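PDB 6VXC: trans-4-hydroxy-L-proline dehydratase from Clostridioides difficile 70-100-2010, which catalyses, as a glycyl radical enzyme, the dehydration of trans-4-hydroxy-L-proline to (S)-1-pyrroline-5-carboxylate in the anaerobic breakdown of hydroxyproline. Local coordinates for residues 71-74 and 75-79; 90-94 and 95-99; 279-282 and 283-287; 289-293 and 294-298. All blocks are in the same frame, centred on the assembly; numbering follows the deposited sequence.

In the fold
Following the chain from its N terminus, the four contacts come in series, and none encloses or crosses another. Each is local: contact 1 is the last turns of helix 64-78, contact 2 folds the loop before strand 99-101 back on itself, contact 3 is the middle of helix 276-293, and contact 4 is the C-terminal end of that helix with the loop behind it. Backbone carbonyls of contact 2 meet Arg79 of contact 1 and both Gln281 and Trp284 of contact 3, while Lys93 packs on Thr291 of contact 4. Phe72 and Tyr75 of contact 1 lie against Thr292. The loop 90-99 thus ties helix 64-78 to helix 276-293.

Contact 1 of 4, residues 71-74 and 75-79; sequences SFKH and YIENR
Ile76 lays its CG1 over one face of the Phe72 ring, 3.7 Å from the ring centroid and 17° off its normal, a CH-pi contact one helical turn apart. The methylene sits toward the rim, and its nearest ring atom is CZ. Phe72 places CG anti to the backbone N (chi1 179°), which swings the ring out on the side of its carbonyl, where CG1 of Ile76 lies against its face. On the partly exposed side Lys73 runs out extended and crosses Glu77, where CE of Lys73 lies 3.3 Å from OE2 of Glu77; the ammonium stays 4.0 Å from that OE2, too far for a salt bridge. A water bridges the next pair, giving a proton to Glu77 OE1 at 2.7 Å and lying 3.1 Å from ND1 of His74. The other imidazole nitrogen of His74, NE2, is hydrogen-bonded to Glu53 of helix 46-58, so the ring is held at two points.

Backbone bonds set these spacings: Ile76 N reaches Phe72 O at 2.8 Å, whereas Asn78 N to His74 O, at 3.2 Å, is weak. Phe72 and Ile76 face helix 214-248, and Arg237 of that helix binds the carbonyls of Ile76 and Arg79. The pattern is that of an amphipathic alpha-helix at its C-terminal end, with i to i+4 pairs on its buried face and its more exposed flank.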
# COMPACT_ATOMS: atom_id res chain seq x y z
N SER A 71 -13.94 23.26 -1.57
CA SER A 71 -13.09 23.07 -2.74
C SER A 71 -13.41 21.77 -3.46
O SER A 71 -13.46 21.74 -4.69
CB SER A 71 -11.62 23.10 -2.32
OG SER A 71 -11.29 24.35 -1.76
N PHE A 72 -13.63 20.69 -2.71
CA PHE A 72 -14.04 19.43 -3.33
C PHE A 72 -15.35 19.59 -4.07
O PHE A 72 -15.50 19.13 -5.21
CB PHE A 72 -14.16 18.34 -2.27
CG PHE A 72 -14.61 17.00 -2.81
CD1 PHE A 72 -13.77 16.26 -3.63
CD2 PHE A 72 -15.85 16.48 -2.48
CE1 PHE A 72 -14.16 15.02 -4.13
CE2 PHE A 72 -16.25 15.24 -2.98
CZ PHE A 72 -15.41 14.51 -3.81
N LYS A 73 -16.33 20.25 -3.44
CA LYS A 73 -17.62 20.45 -4.08
C LYS A 73 -17.48 21.27 -5.35
O LYS A 73 -18.10 20.96 -6.38
CB LYS A 73 -18.60 21.12 -3.13
CG LYS A 73 -20.01 21.25 -3.71
CD LYS A 73 -20.95 21.87 -2.71
CE LYS A 73 -22.31 22.17 -3.29
NZ LYS A 73 -22.97 23.21 -2.48
N HIS A 74 -16.69 22.33 -5.30
CA HIS A 74 -16.46 23.12 -6.51
C HIS A 74 -15.84 22.26 -7.60
O HIS A 74 -16.23 22.35 -8.77
CB HIS A 74 -15.56 24.31 -6.19
CG HIS A 74 -15.34 25.22 -7.35
ND1 HIS A 74 -16.31 26.08 -7.81
CD2 HIS A 74 -14.28 25.38 -8.16
CE1 HIS A 74 -15.86 26.74 -8.85
NE2 HIS A 74 -14.62 26.34 -9.09
N TYR A 75 -14.87 21.42 -7.23
CA TYR A 75 -14.26 20.52 -8.20
C TYR A 75 -15.30 19.56 -8.78
O TYR A 75 -15.36 19.36 -10.00
CB TYR A 75 -13.09 19.78 -7.54
CG TYR A 75 -12.64 18.53 -8.25
CD1 TYR A 75 -11.96 18.60 -9.46
CD2 TYR A 75 -12.88 17.28 -7.70
CE1 TYR A 75 -11.55 17.45 -10.10
CE2 TYR A 75 -12.46 16.12 -8.34
CZ TYR A 75 -11.80 16.22 -9.54
OH TYR A 75 -11.38 15.09 -10.19
N ILE A 76 -16.13 18.96 -7.93
CA ILE A 76 -17.13 18.01 -8.42
C ILE A 76 -18.14 18.72 -9.32
O ILE A 76 -18.57 18.17 -10.34
CB ILE A 76 -17.82 17.31 -7.23
CG1 ILE A 76 -16.84 16.39 -6.50
CG2 ILE A 76 -19.04 16.51 -7.71
CD1 ILE A 76 -16.31 15.28 -7.36
N GLU A 77 -18.56 19.93 -8.96
CA GLU A 77 -19.54 20.65 -9.76
C GLU A 77 -19.04 20.97 -11.16
O GLU A 77 -19.83 21.00 -12.11
CB GLU A 77 -19.96 21.94 -9.04
CG GLU A 77 -21.00 21.76 -7.96
CD GLU A 77 -21.27 23.04 -7.15
OE1 GLU A 77 -20.44 23.97 -7.19
OE2 GLU A 77 -22.31 23.10 -6.47
N ASN A 78 -17.74 21.21 -11.32
CA ASN A 78 -17.25 21.78 -12.57
C ASN A 78 -16.29 20.91 -13.36
O ASN A 78 -15.98 21.27 -14.50
CB ASN A 78 -16.54 23.11 -12.30
CG ASN A 78 -17.49 24.16 -11.80
OD1 ASN A 78 -17.56 24.42 -10.61
ND2 ASN A 78 -18.25 24.75 -12.72
N ARG A 79 -15.84 19.78 -12.84
CA ARG A 79 -14.91 18.96 -13.61
C ARG A 79 -15.61 18.35 -14.81
O ARG A 79 -16.82 18.13 -14.80
CB ARG A 79 -14.30 17.85 -12.76
CG ARG A 79 -15.30 16.88 -12.13
CD ARG A 79 -14.62 15.58 -11.69
NE ARG A 79 -14.22 14.80 -12.86
CZ ARG A 79 -13.54 13.66 -12.83
NH1 ARG A 79 -13.27 13.04 -13.97
NH2 ARG A 79 -13.14 13.14 -11.68
O HOH W 1 -19.31 26.02 -8.52

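Contact 2 of 4, residues 90-94 and 95-99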
# COMPACT_ATOMS: atom_id res chain seq x y z
N VAL A 90 -19.24 3.77 -14.24
CA VAL A 90 -18.68 5.01 -14.75
C VAL A 90 -17.95 5.77 -13.64
O VAL A 90 -18.26 5.63 -12.45
CB VAL A 90 -19.75 5.93 -15.40
CG1 VAL A 90 -20.44 5.22 -16.57
CG2 VAL A 90 -20.74 6.39 -14.35
N GLY A 91 -16.99 6.59 -14.06
CA GLY A 91 -16.18 7.40 -13.17
C GLY A 91 -14.69 7.24 -13.43
O GLY A 91 -14.17 6.12 -13.45
N GLU A 92 -14.01 8.36 -13.65
CA GLU A 92 -12.56 8.40 -13.85
C GLU A 92 -11.99 9.49 -12.94
O GLU A 92 -12.61 10.54 -12.75
CB GLU A 92 -12.19 8.69 -15.31
CG GLU A 92 -12.53 7.60 -16.34
CD GLU A 92 -11.57 6.40 -16.31
OE1 GLU A 92 -10.43 6.56 -15.82
OE2 GLU A 92 -11.95 5.31 -16.80
N LYS A 93 -10.81 9.24 -12.36
CA LYS A 93 -10.16 10.27 -11.56
C LYS A 93 -9.78 11.47 -12.42
O LYS A 93 -10.05 12.62 -12.05
CB LYS A 93 -8.93 9.72 -10.85
CG LYS A 93 -9.21 8.75 -9.71
CD LYS A 93 -7.93 8.16 -9.12
CE LYS A 93 -7.10 9.23 -8.38
NZ LYS A 93 -5.72 8.77 -8.04
N GLY A 94 -9.16 11.23 -13.57
CA GLY A 94 -8.68 12.27 -14.45
C GLY A 94 -9.56 12.46 -15.67
O GLY A 94 -10.72 12.05 -15.71
N ASP A 95 -8.96 13.05 -16.72
CA ASP A 95 -9.73 13.35 -17.93
C ASP A 95 -10.02 12.09 -18.74
O ASP A 95 -11.00 12.06 -19.49
CB ASP A 95 -8.97 14.35 -18.81
CG ASP A 95 -7.67 13.78 -19.39
OD1 ASP A 95 -6.94 13.07 -18.67
OD2 ASP A 95 -7.39 14.01 -20.58
N SER A 96 -9.17 11.08 -18.64
CA SER A 96 -9.30 9.88 -19.45
C SER A 96 -8.55 8.76 -18.74
O SER A 96 -7.88 9.00 -17.73
CB SER A 96 -8.76 10.09 -20.87
OG SER A 96 -7.37 10.36 -20.84
N PRO A 97 -8.69 7.52 -19.21
CA PRO A 97 -7.98 6.41 -18.58
C PRO A 97 -6.48 6.68 -18.51
O PRO A 97 -5.87 7.16 -19.47
CB PRO A 97 -8.28 5.23 -19.51
CG PRO A 97 -9.62 5.58 -20.11
CD PRO A 97 -9.59 7.07 -20.30
N ASN A 98 -5.88 6.34 -17.37
CA ASN A 98 -4.46 6.52 -17.08
C ASN A 98 -4.06 8.01 -17.02
O ASN A 98 -2.86 8.31 -17.18
CB ASN A 98 -3.58 5.77 -18.10
CG ASN A 98 -2.42 5.04 -17.44
OD1 ASN A 98 -2.30 5.04 -16.22
ND2 ASN A 98 -1.59 4.39 -18.24
N GLY A 99 -4.98 8.87 -16.80
CA GLY A 99 -4.71 10.28 -16.55
C GLY A 99 -4.75 10.57 -15.06
O GLY A 99 -5.79 10.41 -14.42
O HOH W 2 -8.57 8.77 -15.05
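A water-mediated loop closure joins Glu92 and Gly94 to Ser96, in the irregular chain that runs from helix 64-78 to strand 99-101. No direct hydrogen bond links 90-94 with 95-99; the water takes that role. It accepts from Gly94 N at 2.9 Å and lies within donating distance of both Ser96 O, at 2.8 Å, and Glu92 OE1, at 3.0 Å. Its acceptors in reach outnumber its two protons, so these donations probably compete. Glu92 comes to the site by a bend in its chain (chi2 -77°), which turns the carboxylate across Pro97: OE1 is 3.7 Å from CA of Pro97, and OE2 is 4.1 Å from its CG.

The fold-back is made by a type II beta turn from Ser96 to Gly99, with Pro97 and Asn98 at its corners and Gly99 N bonded to Ser96 O at 3.0 Å. As is usual for this turn, its second corner residue, Asn98, has a positive phi (66°). The turn returns the chain to Gly94, whose CA makes a C-H...O contact with Gly99 O at 3.4 Å. There the two backbones meet directly, without a side chain between them.

The carboxylate of Glu92 has stronger company outside the loop. OE2 forms a salt bridge with Lys337 and accepts from Asn340, while Gln341 donates to OE1, an environment expected to favour the charged form. On the exposed side, Asp95 turns OD1 to NE2 of His42.

Contact 3 of 4, residues 279-282 and 283-287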
# COMPACT_ATOMS: atom_id res chain seq x y z
N ALA A 279 -24.64 -1.32 -5.98
CA ALA A 279 -23.63 -1.43 -4.93
C ALA A 279 -22.23 -1.21 -5.49
O ALA A 279 -21.40 -0.55 -4.86
CB ALA A 279 -23.74 -2.78 -4.23
N ILE A 280 -21.96 -1.77 -6.67
CA ILE A 280 -20.64 -1.58 -7.27
C ILE A 280 -20.45 -0.14 -7.71
O ILE A 280 -19.37 0.44 -7.51
CB ILE A 280 -20.43 -2.58 -8.43
CG1 ILE A 280 -20.32 -4.02 -7.90
CG2 ILE A 280 -19.24 -2.16 -9.29
CD1 ILE A 280 -20.30 -5.06 -8.98
N GLN A 281 -21.47 0.46 -8.32
CA GLN A 281 -21.35 1.85 -8.74
C GLN A 281 -21.21 2.79 -7.55
O GLN A 281 -20.45 3.76 -7.61
CB GLN A 281 -22.55 2.25 -9.61
CG GLN A 281 -22.52 3.70 -10.13
CD GLN A 281 -21.39 3.97 -11.13
OE1 GLN A 281 -21.47 3.56 -12.28
NE2 GLN A 281 -20.35 4.69 -10.69
N MET A 282 -21.93 2.52 -6.46
CA MET A 282 -21.76 3.31 -5.24
C MET A 282 -20.31 3.23 -4.74
O MET A 282 -19.68 4.25 -4.46
CB MET A 282 -22.74 2.85 -4.15
CG MET A 282 -22.47 3.39 -2.73
SD MET A 282 -22.78 5.18 -2.53
CE MET A 282 -24.45 5.13 -1.89
N TYR A 283 -19.76 2.01 -4.65
CA TYR A 283 -18.37 1.91 -4.22
C TYR A 283 -17.46 2.73 -5.12
O TYR A 283 -16.60 3.46 -4.64
CB TYR A 283 -17.87 0.46 -4.17
CG TYR A 283 -16.38 0.54 -4.00
CD1 TYR A 283 -15.82 0.81 -2.75
CD2 TYR A 283 -15.53 0.53 -5.10
CE1 TYR A 283 -14.47 0.97 -2.60
CE2 TYR A 283 -14.17 0.71 -4.95
CZ TYR A 283 -13.66 0.94 -3.70
OH TYR A 283 -12.32 1.11 -3.55
N TRP A 284 -17.64 2.61 -6.45
CA TRP A 284 -16.70 3.26 -7.35
C TRP A 284 -16.79 4.78 -7.28
O TRP A 284 -15.77 5.46 -7.40
CB TRP A 284 -16.88 2.77 -8.80
CG TRP A 284 -15.75 3.30 -9.63
CD1 TRP A 284 -15.82 4.20 -10.65
CD2 TRP A 284 -14.36 3.00 -9.46
NE1 TRP A 284 -14.57 4.47 -11.13
CE2 TRP A 284 -13.65 3.74 -10.42
CE3 TRP A 284 -13.64 2.17 -8.59
CZ2 TRP A 284 -12.26 3.69 -10.53
CZ3 TRP A 284 -12.26 2.11 -8.71
CH2 TRP A 284 -11.58 2.87 -9.67
N PHE A 285 -18.00 5.33 -7.12
CA PHE A 285 -18.14 6.77 -6.93
C PHE A 285 -17.41 7.23 -5.66
O PHE A 285 -16.71 8.25 -5.67
CB PHE A 285 -19.62 7.15 -6.86
CG PHE A 285 -20.28 7.35 -8.21
CD1 PHE A 285 -19.54 7.78 -9.31
CD2 PHE A 285 -21.64 7.13 -8.36
CE1 PHE A 285 -20.15 7.98 -10.55
CE2 PHE A 285 -22.27 7.33 -9.60
CZ PHE A 285 -21.53 7.75 -10.70
N VAL A 286 -17.59 6.49 -4.57
CA VAL A 286 -16.88 6.80 -3.33
C VAL A 286 -15.38 6.72 -3.56
O VAL A 286 -14.62 7.57 -3.08
CB VAL A 286 -17.33 5.86 -2.20
CG1 VAL A 286 -16.47 6.07 -0.95
CG2 VAL A 286 -18.81 6.02 -1.87
N HIS A 287 -14.93 5.71 -4.30
CA HIS A 287 -13.51 5.59 -4.63
C HIS A 287 -13.00 6.82 -5.39
O HIS A 287 -12.00 7.43 -4.99
CB HIS A 287 -13.29 4.31 -5.46
CG HIS A 287 -11.87 4.03 -5.82
ND1 HIS A 287 -11.17 2.95 -5.32
CD2 HIS A 287 -11.03 4.65 -6.68
CE1 HIS A 287 -9.95 2.95 -5.82
NE2 HIS A 287 -9.84 3.96 -6.66
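Two torsions bring the amide of Gln281 over the ring of Phe285: CG of Gln281 lies anti to the backbone N (chi1 180°), and a bend at chi2 (66°) turns the amide forward along the helix, over the aromatic face. NE2 ends 3.1 Å above the ring plane, over its centre, with the nearest ring carbons, CZ and CE1, both 3.3 Å away. Amide and ring are 35° apart, closer to parallel than to perpendicular. CG of Gln281 also rests on the ring, 3.7 Å from CE2, so the side chain lies across the face along much of its length.

Around the helix, Met282 is bent too, at chi2, and its SD comes to 4.1 Å from CG2 of Val286 in a looser apolar contact that continues onto Ile187. The backbone beneath is regular alpha-helix; Val286 N donates to Met282 O at 3.1 Å in a nearly straight bond. A further i to i+4 pair follows, in which Tyr283 OH and His287 ND1 lie 2.8 Å apart, the hydroxyl in the plane of the imidazole. CZ3 of Trp284 lies over the centre of one face of that imidazole, and Phe338 of helix 324-339 packs against both rings.

Tyr283 and His287 thus satisfy each other within this buried helix, whereas two nitrogens turn to the neighbouring loop: Gln281 NE2 donates to Val90 O and Trp284 NE1 to Gly91 O. The pi face under NE2 probably favours the partly positive amide nitrogen, while the hydrogen bond of that nitrogen goes to Val90 O.

Contact 4 of 4, residues 289-293 and 294-298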
# COMPACT_ATOMS: atom_id res chain seq x y z
N GLY A 289 -14.28 9.69 -5.36
CA GLY A 289 -14.36 10.79 -4.42
C GLY A 289 -13.17 10.90 -3.49
O GLY A 289 -12.54 11.96 -3.43
N VAL A 290 -12.86 9.83 -2.74
CA VAL A 290 -11.83 9.97 -1.71
C VAL A 290 -10.45 10.11 -2.33
O VAL A 290 -9.56 10.74 -1.75
CB VAL A 290 -11.89 8.82 -0.69
CG1 VAL A 290 -13.23 8.86 0.06
CG2 VAL A 290 -11.63 7.45 -1.38
N THR A 291 -10.24 9.55 -3.52
CA THR A 291 -8.93 9.67 -4.14
C THR A 291 -8.77 10.95 -4.95
O THR A 291 -7.67 11.22 -5.42
CB THR A 291 -8.60 8.44 -5.01
OG1 THR A 291 -9.52 8.35 -6.10
CG2 THR A 291 -8.63 7.16 -4.18
N THR A 292 -9.83 11.71 -5.16
CA THR A 292 -9.66 13.06 -5.68
C THR A 292 -9.78 14.13 -4.60
O THR A 292 -9.31 15.25 -4.82
CB THR A 292 -10.63 13.36 -6.84
OG1 THR A 292 -11.98 13.14 -6.44
CG2 THR A 292 -10.29 12.53 -8.08
N GLU A 293 -10.39 13.82 -3.46
CA GLU A 293 -10.29 14.69 -2.29
C GLU A 293 -8.83 14.93 -1.90
O GLU A 293 -8.42 16.08 -1.69
CB GLU A 293 -11.08 14.06 -1.13
CG GLU A 293 -10.90 14.75 0.22
CD GLU A 293 -11.84 14.24 1.34
OE1 GLU A 293 -11.84 13.02 1.65
OE2 GLU A 293 -12.58 15.08 1.92
N LEU A 294 -8.04 13.86 -1.82
CA LEU A 294 -6.62 13.94 -1.50
C LEU A 294 -5.90 12.81 -2.22
O LEU A 294 -6.50 11.79 -2.55
CB LEU A 294 -6.38 13.82 0.00
CG LEU A 294 -6.78 15.02 0.87
CD1 LEU A 294 -6.87 14.59 2.33
CD2 LEU A 294 -5.83 16.20 0.67
N ASN A 295 -4.59 12.98 -2.42
CA ASN A 295 -3.75 11.93 -3.02
C ASN A 295 -3.34 10.94 -1.93
O ASN A 295 -2.20 10.94 -1.45
CB ASN A 295 -2.52 12.54 -3.68
CG ASN A 295 -1.62 11.47 -4.30
OD1 ASN A 295 -2.01 10.31 -4.42
ND2 ASN A 295 -0.42 11.87 -4.73
N ILE A 296 -4.27 10.05 -1.57
CA ILE A 296 -4.08 9.17 -0.41
C ILE A 296 -3.28 7.93 -0.80
O ILE A 296 -3.42 7.40 -1.90
CB ILE A 296 -5.44 8.79 0.21
CG1 ILE A 296 -6.42 8.32 -0.88
CG2 ILE A 296 -6.00 9.94 1.02
CD1 ILE A 296 -7.76 7.88 -0.36
N TRP A 297 -2.40 7.50 0.10
CA TRP A 297 -1.66 6.25 -0.07
C TRP A 297 -2.61 5.08 -0.29
O TRP A 297 -3.62 4.95 0.40
CB TRP A 297 -0.77 5.98 1.15
CG TRP A 297 0.56 6.69 1.10
CD1 TRP A 297 0.93 7.80 1.80
CD2 TRP A 297 1.68 6.33 0.28
NE1 TRP A 297 2.22 8.15 1.47
CE2 TRP A 297 2.70 7.26 0.54
CE3 TRP A 297 1.91 5.31 -0.65
CZ2 TRP A 297 3.94 7.20 -0.09
CZ3 TRP A 297 3.15 5.25 -1.27
CH2 TRP A 297 4.14 6.19 -0.99
N ASP A 298 -2.27 4.23 -1.26
CA ASP A 298 -3.01 2.99 -1.52
C ASP A 298 -4.44 3.24 -1.99
O ASP A 298 -5.34 2.43 -1.75
CB ASP A 298 -3.02 2.07 -0.30
CG ASP A 298 -1.62 1.61 0.09
OD1 ASP A 298 -0.66 1.86 -0.67
OD2 ASP A 298 -1.48 1.00 1.16
O HOH W 3 -4.98 10.01 -5.56
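The C-terminal end of helix 276-293 unwinds here into the loop leading to helix 305-318, and Leu294 is the first residue to abandon helical backbone angles. Its N still reaches back to Val290 O, but at 3.5 Å the hydrogen bond is weak. Past it, Asn295 centres an inverse gamma turn, closed by a weak bond from Ile296 N to Leu294 O at 3.0 Å. The turn directs Ile296 back at the helix. With CG1 wedged between its own backbone N and carbonyl carbon (chi1 48°), Ile296 brings its CD1 methyl 4.0 Å from CG2 of Val290. The same CD1 lies 4.0 Å from CG2 of Thr291, whose side chain it crosses at about a right angle. Met544 packs on both Val290 and Ile296.

A water near Thr291 O, at 3.0 Å, and Asn295 OD1, at 3.2 Å, links the last turn to the loop, though its two donations probably compete. Those oxygens also accept from Tyr103 OH and from NH2 of Arg176, respectively. NE of Arg47 donates to Thr292 O, placing a positive charge at the carbonyl end of the helix, and the buried carboxylate of Glu293 is answered by the peptide N-H groups of Leu543 and Met544.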